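Side-chain contacts in estrogen receptor (Crassostrea gigas, PDB 4N1Y), which is a nuclear hormone receptor that probably regulates transcription constitutively, without needing an estrogen to switch it on: residues B[39-44]-B[98-103]; B[211-216]-B[226-231]. All coordinates share one frame; numbering follows the deposited sequence.

Interaction 1 of 2, residues B[39-44]-B[98-103]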
loop_
_atom_site.group_PDB
_atom_site.type_symbol
_atom_site.label_atom_id
_atom_site.label_comp_id
_atom_site.label_asym_id
_atom_site.label_seq_id
_atom_site.Cartn_x
_atom_site.Cartn_y
_atom_site.Cartn_z
ATOM N N ASN B 39 -22.440 11.233 -9.303
ATOM C CA ASN B 39 -23.217 11.796 -8.202
ATOM C C ASN B 39 -23.812 10.652 -7.392
ATOM O O ASN B 39 -23.907 10.747 -6.171
ATOM C CB ASN B 39 -24.319 12.779 -8.686
ATOM C CG ASN B 39 -23.778 14.185 -9.034
ATOM O OD1 ASN B 39 -22.735 14.606 -8.540
ATOM N ND2 ASN B 39 -24.506 14.911 -9.878
ATOM N N SER B 40 -24.115 9.539 -8.049
ATOM C CA SER B 40 -24.612 8.385 -7.318
ATOM C C SER B 40 -23.458 7.746 -6.555
ATOM O O SER B 40 -23.593 7.446 -5.371
ATOM C CB SER B 40 -25.271 7.369 -8.250
ATOM O OG SER B 40 -26.448 7.901 -8.826
ATOM N N LEU B 41 -22.317 7.574 -7.221
ATOM C CA LEU B 41 -21.137 7.016 -6.559
ATOM C C LEU B 41 -20.683 7.859 -5.380
ATOM O O LEU B 41 -20.368 7.333 -4.322
ATOM C CB LEU B 41 -19.972 6.852 -7.535
ATOM C CG LEU B 41 -20.122 5.795 -8.631
ATOM C CD1 LEU B 41 -18.921 5.824 -9.573
ATOM C CD2 LEU B 41 -20.303 4.398 -8.020
ATOM N N VAL B 42 -20.672 9.171 -5.559
ATOM C CA VAL B 42 -20.225 10.059 -4.497
ATOM C C VAL B 42 -21.093 9.961 -3.261
ATOM O O VAL B 42 -20.578 9.948 -2.144
ATOM C CB VAL B 42 -20.210 11.534 -4.966
ATOM C CG1 VAL B 42 -20.325 12.497 -3.791
ATOM C CG2 VAL B 42 -18.976 11.808 -5.786
ATOM N N LYS B 43 -22.405 9.890 -3.443
ATOM C CA LYS B 43 -23.250 9.885 -2.267
ATOM C C LYS B 43 -23.559 8.496 -1.728
ATOM O O LYS B 43 -23.887 8.350 -0.549
ATOM C CB LYS B 43 -24.498 10.696 -2.530
ATOM C CG LYS B 43 -24.374 11.812 -1.556
ATOM C CD LYS B 43 -25.213 13.053 -1.702
ATOM C CE LYS B 43 -24.583 13.924 -0.660
ATOM N NZ LYS B 43 -23.073 14.030 -0.984
ATOM N N LEU B 44 -23.371 7.474 -2.554
ATOM C CA LEU B 44 -23.397 6.124 -2.047
ATOM C C LEU B 44 -22.231 6.048 -1.078
ATOM O O LEU B 44 -22.342 5.476 0.012
ATOM C CB LEU B 44 -23.259 5.110 -3.167
ATOM C CG LEU B 44 -23.433 3.672 -2.705
ATOM C CD1 LEU B 44 -24.773 3.473 -2.019
ATOM C CD2 LEU B 44 -23.283 2.744 -3.881
ATOM N N LEU B 98 -17.847 -4.116 -10.853
ATOM C CA LEU B 98 -17.844 -3.755 -9.442
ATOM C C LEU B 98 -19.263 -3.432 -8.998
ATOM O O LEU B 98 -19.963 -2.623 -9.620
ATOM C CB LEU B 98 -16.905 -2.584 -9.175
ATOM C CG LEU B 98 -15.443 -2.976 -9.369
ATOM C CD1 LEU B 98 -14.523 -1.784 -9.212
ATOM C CD2 LEU B 98 -15.056 -4.093 -8.416
ATOM N N ALA B 99 -19.690 -4.097 -7.935
ATOM C CA ALA B 99 -21.014 -3.886 -7.381
ATOM C C ALA B 99 -20.954 -2.881 -6.232
ATOM O O ALA B 99 -20.740 -3.262 -5.080
ATOM C CB ALA B 99 -21.607 -5.201 -6.921
ATOM N N PHE B 100 -21.140 -1.601 -6.548
ATOM C CA PHE B 100 -21.103 -0.542 -5.536
ATOM C C PHE B 100 -22.320 -0.633 -4.642
ATOM O O PHE B 100 -22.263 -0.403 -3.429
ATOM C CB PHE B 100 -21.000 0.821 -6.204
ATOM C CG PHE B 100 -19.793 0.944 -7.059
ATOM C CD1 PHE B 100 -18.563 1.239 -6.499
ATOM C CD2 PHE B 100 -19.875 0.721 -8.425
ATOM C CE1 PHE B 100 -17.432 1.322 -7.284
ATOM C CE2 PHE B 100 -18.749 0.809 -9.221
ATOM C CZ PHE B 100 -17.525 1.109 -8.651
ATOM N N ALA B 101 -23.425 -0.979 -5.267
ATOM C CA ALA B 101 -24.620 -1.340 -4.555
ATOM C C ALA B 101 -25.239 -2.448 -5.389
ATOM O O ALA B 101 -24.835 -2.649 -6.538
ATOM C CB ALA B 101 -25.553 -0.142 -4.407
ATOM N N PRO B 102 -26.189 -3.203 -4.819
ATOM C CA PRO B 102 -26.921 -4.145 -5.670
ATOM C C PRO B 102 -27.592 -3.368 -6.807
ATOM O O PRO B 102 -27.725 -3.818 -7.947
ATOM C CB PRO B 102 -27.964 -4.751 -4.722
ATOM C CG PRO B 102 -27.456 -4.495 -3.355
ATOM C CD PRO B 102 -26.624 -3.254 -3.413
ATOM N N ASP B 103 -27.955 -2.142 -6.445
ATOM C CA ASP B 103 -28.628 -1.154 -7.271
ATOM C C ASP B 103 -27.727 -0.569 -8.366
ATOM O O ASP B 103 -28.195 0.159 -9.237
ATOM C CB ASP B 103 -29.077 -0.036 -6.319
ATOM C CG ASP B 103 -30.335 0.643 -6.739
ATOM O OD1 ASP B 103 -30.570 0.790 -7.953
ATOM O OD2 ASP B 103 -31.097 1.032 -5.828
#
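Leu41 sets one methyl over the face of the Phe100 ring. Its CD2 stands 3.8 Å from the ring centroid and only 17° off the normal, which is the geometry of a CH-pi contact. The offset runs toward the substituted end of the ring, so the nearest ring atom to Leu41 CD2 is Phe100 CG, at 3.6 Å. The two side chains meet at a slant rather than lying alongside each other. Leu44, three residues on, meets the CB end of Phe100 rather than its ring: with CG anti to the backbone N (chi1 -174°), it reaches across so that CD2 lies 3.8 Å from Phe100 CB and 3.7 Å from Ala101 CB. That single methyl thus packs where the chain turns a corner at Phe100, while Leu41 takes the aromatic face. No hydrogen bond crosses the contact; the side chains that meet are apolar and buried, and Leu44 CD2 also lies against the Phe100 carbonyl. An alanine in place of Phe100 would remove the ring, and the methyl of Leu41 would probably be left without its CH-pi partner, with a gap beside it. In the ligand-binding domain this joins helix 34-56 to the beta-hairpin of strands 97-99 and 104-107, a region that lines the hormone pocket in vertebrate relatives. Leu104 also packs on Leu41, while Phe100 touches Leu106, Cys86 of helix 67-89 and, ring to ring, Phe120 of helix 117-132.

Interaction 2 of 2, residues B[211-216]-B[226-231]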
loop_
_atom_site.group_PDB
_atom_site.type_symbol
_atom_site.label_atom_id
_atom_site.label_comp_id
_atom_site.label_asym_id
_atom_site.label_seq_id
_atom_site.Cartn_x
_atom_site.Cartn_y
_atom_site.Cartn_z
ATOM N N ARG B 211 -10.327 16.269 -6.838
ATOM C CA ARG B 211 -10.406 17.034 -8.081
ATOM C C ARG B 211 -11.844 17.120 -8.580
ATOM O O ARG B 211 -12.213 18.050 -9.285
ATOM C CB ARG B 211 -9.517 16.424 -9.161
ATOM C CG ARG B 211 -8.037 16.753 -9.049
ATOM C CD ARG B 211 -7.263 16.092 -10.168
ATOM N NE ARG B 211 -7.783 14.770 -10.485
ATOM C CZ ARG B 211 -7.386 14.042 -11.524
ATOM N NH1 ARG B 211 -6.445 14.512 -12.346
ATOM N NH2 ARG B 211 -7.899 12.824 -11.711
ATOM N N LEU B 212 -12.648 16.131 -8.215
ATOM C CA LEU B 212 -14.087 16.182 -8.435
ATOM C C LEU B 212 -14.677 17.314 -7.629
ATOM O O LEU B 212 -15.492 18.099 -8.136
ATOM C CB LEU B 212 -14.757 14.872 -8.032
ATOM C CG LEU B 212 -15.172 13.951 -9.174
ATOM C CD1 LEU B 212 -16.089 12.883 -8.625
ATOM C CD2 LEU B 212 -15.826 14.733 -10.290
ATOM N N LYS B 213 -14.280 17.363 -6.357
ATOM C CA LYS B 213 -14.736 18.407 -5.450
ATOM C C LYS B 213 -14.475 19.766 -6.064
ATOM O O LYS B 213 -15.363 20.610 -6.114
ATOM C CB LYS B 213 -14.026 18.307 -4.098
ATOM C CG LYS B 213 -14.619 19.199 -3.026
ATOM C CD LYS B 213 -13.912 18.972 -1.712
ATOM C CE LYS B 213 -12.490 19.505 -1.786
ATOM N NZ LYS B 213 -11.604 18.857 -0.778
ATOM N N SER B 214 -13.266 19.915 -6.598
ATOM C CA SER B 214 -12.750 21.163 -7.167
ATOM C C SER B 214 -13.402 21.540 -8.493
ATOM O O SER B 214 -13.310 22.680 -8.921
ATOM C CB SER B 214 -11.235 21.073 -7.349
ATOM O OG SER B 214 -10.606 20.760 -6.118
ATOM N N GLU B 215 -14.025 20.576 -9.162
ATOM C CA GLU B 215 -14.650 20.848 -10.451
ATOM C C GLU B 215 -16.089 21.295 -10.218
ATOM O O GLU B 215 -16.750 21.803 -11.122
ATOM C CB GLU B 215 -14.597 19.579 -11.324
ATOM C CG GLU B 215 -15.450 19.581 -12.588
ATOM C CD GLU B 215 -15.606 18.189 -13.191
ATOM O OE1 GLU B 215 -15.894 17.251 -12.417
ATOM O OE2 GLU B 215 -15.476 18.034 -14.431
ATOM N N GLY B 216 -16.522 21.183 -8.963
ATOM C CA GLY B 216 -17.746 21.777 -8.452
ATOM C C GLY B 216 -19.043 21.389 -9.148
ATOM O O GLY B 216 -20.124 21.873 -8.785
ATOM N N GLU B 226 -15.540 17.095 4.212
ATOM C CA GLU B 226 -14.569 17.305 5.300
ATOM C C GLU B 226 -13.458 16.266 5.172
ATOM O O GLU B 226 -12.291 16.551 5.451
ATOM C CB GLU B 226 -15.185 17.225 6.711
ATOM C CG GLU B 226 -16.420 18.089 6.987
ATOM C CD GLU B 226 -17.057 17.808 8.359
ATOM O OE1 GLU B 226 -17.094 16.625 8.754
ATOM O OE2 GLU B 226 -17.602 18.745 8.999
ATOM N N MET B 227 -13.820 15.048 4.784
ATOM C CA MET B 227 -12.818 14.007 4.619
ATOM C C MET B 227 -11.789 14.385 3.567
ATOM O O MET B 227 -10.600 14.105 3.721
ATOM C CB MET B 227 -13.474 12.679 4.253
ATOM C CG MET B 227 -14.426 12.237 5.318
ATOM S SD MET B 227 -13.542 11.919 6.856
ATOM C CE MET B 227 -13.015 10.240 6.600
ATOM N N LEU B 228 -12.241 15.051 2.514
ATOM C CA LEU B 228 -11.339 15.406 1.432
ATOM C C LEU B 228 -10.411 16.522 1.888
ATOM O O LEU B 228 -9.220 16.516 1.572
ATOM C CB LEU B 228 -12.135 15.812 0.195
ATOM C CG LEU B 228 -12.814 14.615 -0.471
ATOM C CD1 LEU B 228 -13.691 15.047 -1.625
ATOM C CD2 LEU B 228 -11.796 13.580 -0.924
ATOM N N ASP B 229 -10.954 17.456 2.664
ATOM C CA ASP B 229 -10.185 18.618 3.098
ATOM C C ASP B 229 -9.265 18.322 4.281
ATOM O O ASP B 229 -8.485 19.178 4.691
ATOM C CB ASP B 229 -11.135 19.768 3.460
ATOM C CG ASP B 229 -11.866 20.335 2.243
ATOM O OD1 ASP B 229 -11.360 20.203 1.107
ATOM O OD2 ASP B 229 -12.959 20.913 2.421
ATOM N N ALA B 230 -9.349 17.103 4.800
ATOM C CA ALA B 230 -8.466 16.615 5.861
ATOM C C ALA B 230 -7.072 16.281 5.335
ATOM O O ALA B 230 -6.134 16.117 6.111
ATOM C CB ALA B 230 -9.076 15.409 6.555
ATOM N N GLN B 231 -6.944 16.155 4.018
ATOM C CA GLN B 231 -5.630 15.996 3.417
ATOM C C GLN B 231 -5.103 17.358 2.963
ATOM O O GLN B 231 -4.652 18.165 3.783
ATOM C CB GLN B 231 -5.668 15.043 2.216
ATOM C CG GLN B 231 -6.419 13.669 2.292
ATOM C CD GLN B 231 -6.746 13.105 3.673
ATOM O OE1 GLN B 231 -5.973 13.229 4.628
ATOM N NE2 GLN B 231 -7.891 12.419 3.760
#
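Lys213 and Leu228 bring their backbones closest, CA to CA 8.2 Å, where the last turns of helix 187-215 face helix 222-229. In the nuclear-receptor ligand-binding fold this final helix probably corresponds to the activation-function (AF-2) helix, and it is joined to the long helix before it by a short connection. Gly216 begins that connection with positive phi, its N still bonded to Lys213 O.

The lysine carries the contact. Its CG is anti to the backbone N (chi1 -170°), which sends the chain out from helix 187-215, and a bend at chi3 (69°) then turns the amino end toward Asp229. The aliphatic part runs past Leu228 in the opposite direction: Lys213 CD lies 3.9 Å from Leu228 CD1, and Lys213 CB lies 4.1 Å from the same methyl. The methylenes thus lie mainly along Leu228, while the amino group is paired with Asp229. Phe220, from the connection, touches both Lys213 and Leu228.

Leu228 is buried and also rests on Trp78 of helix 67-89, while neighbouring Met227 packs on Trp78, on Ile74 and on Leu49 of helix 34-56. This placement is consistent with the active position of the AF-2 helix, as in agonist-bound relatives. Asp229, by contrast, is exposed, so its salt bridge with Lys213 lies at the margin of the contact. The modelled separation is doubtful in its shortness, but the pairing is one-sided: Lys213 NZ is 2.3 Å from Asp229 OD1 and 4.0 Å from Asp229 OD2.

Interactions 1 and 2 lie in series along the chain, with centres about 19 Å apart, yet they meet through packing: Val42 CG2 of 39-44 is 4.2 Å from Leu212 CD1 of 211-216. Helix 34-56 is common ground. One side of it faces the hairpin in interaction 1, whereas Leu38 receives Leu212 and Asn39 OD1 bonds to Thr219 N in the connection leading to helix 222-229. The centre of interaction 1 is about 13 Å from the centre of the chain, that of interaction 2 about 18 Å. Interaction 1 lies in the region that borders the hormone pocket in vertebrate estrogen receptors, and interaction 2 joins the end of helix 187-215 to what is probably the AF-2 helix.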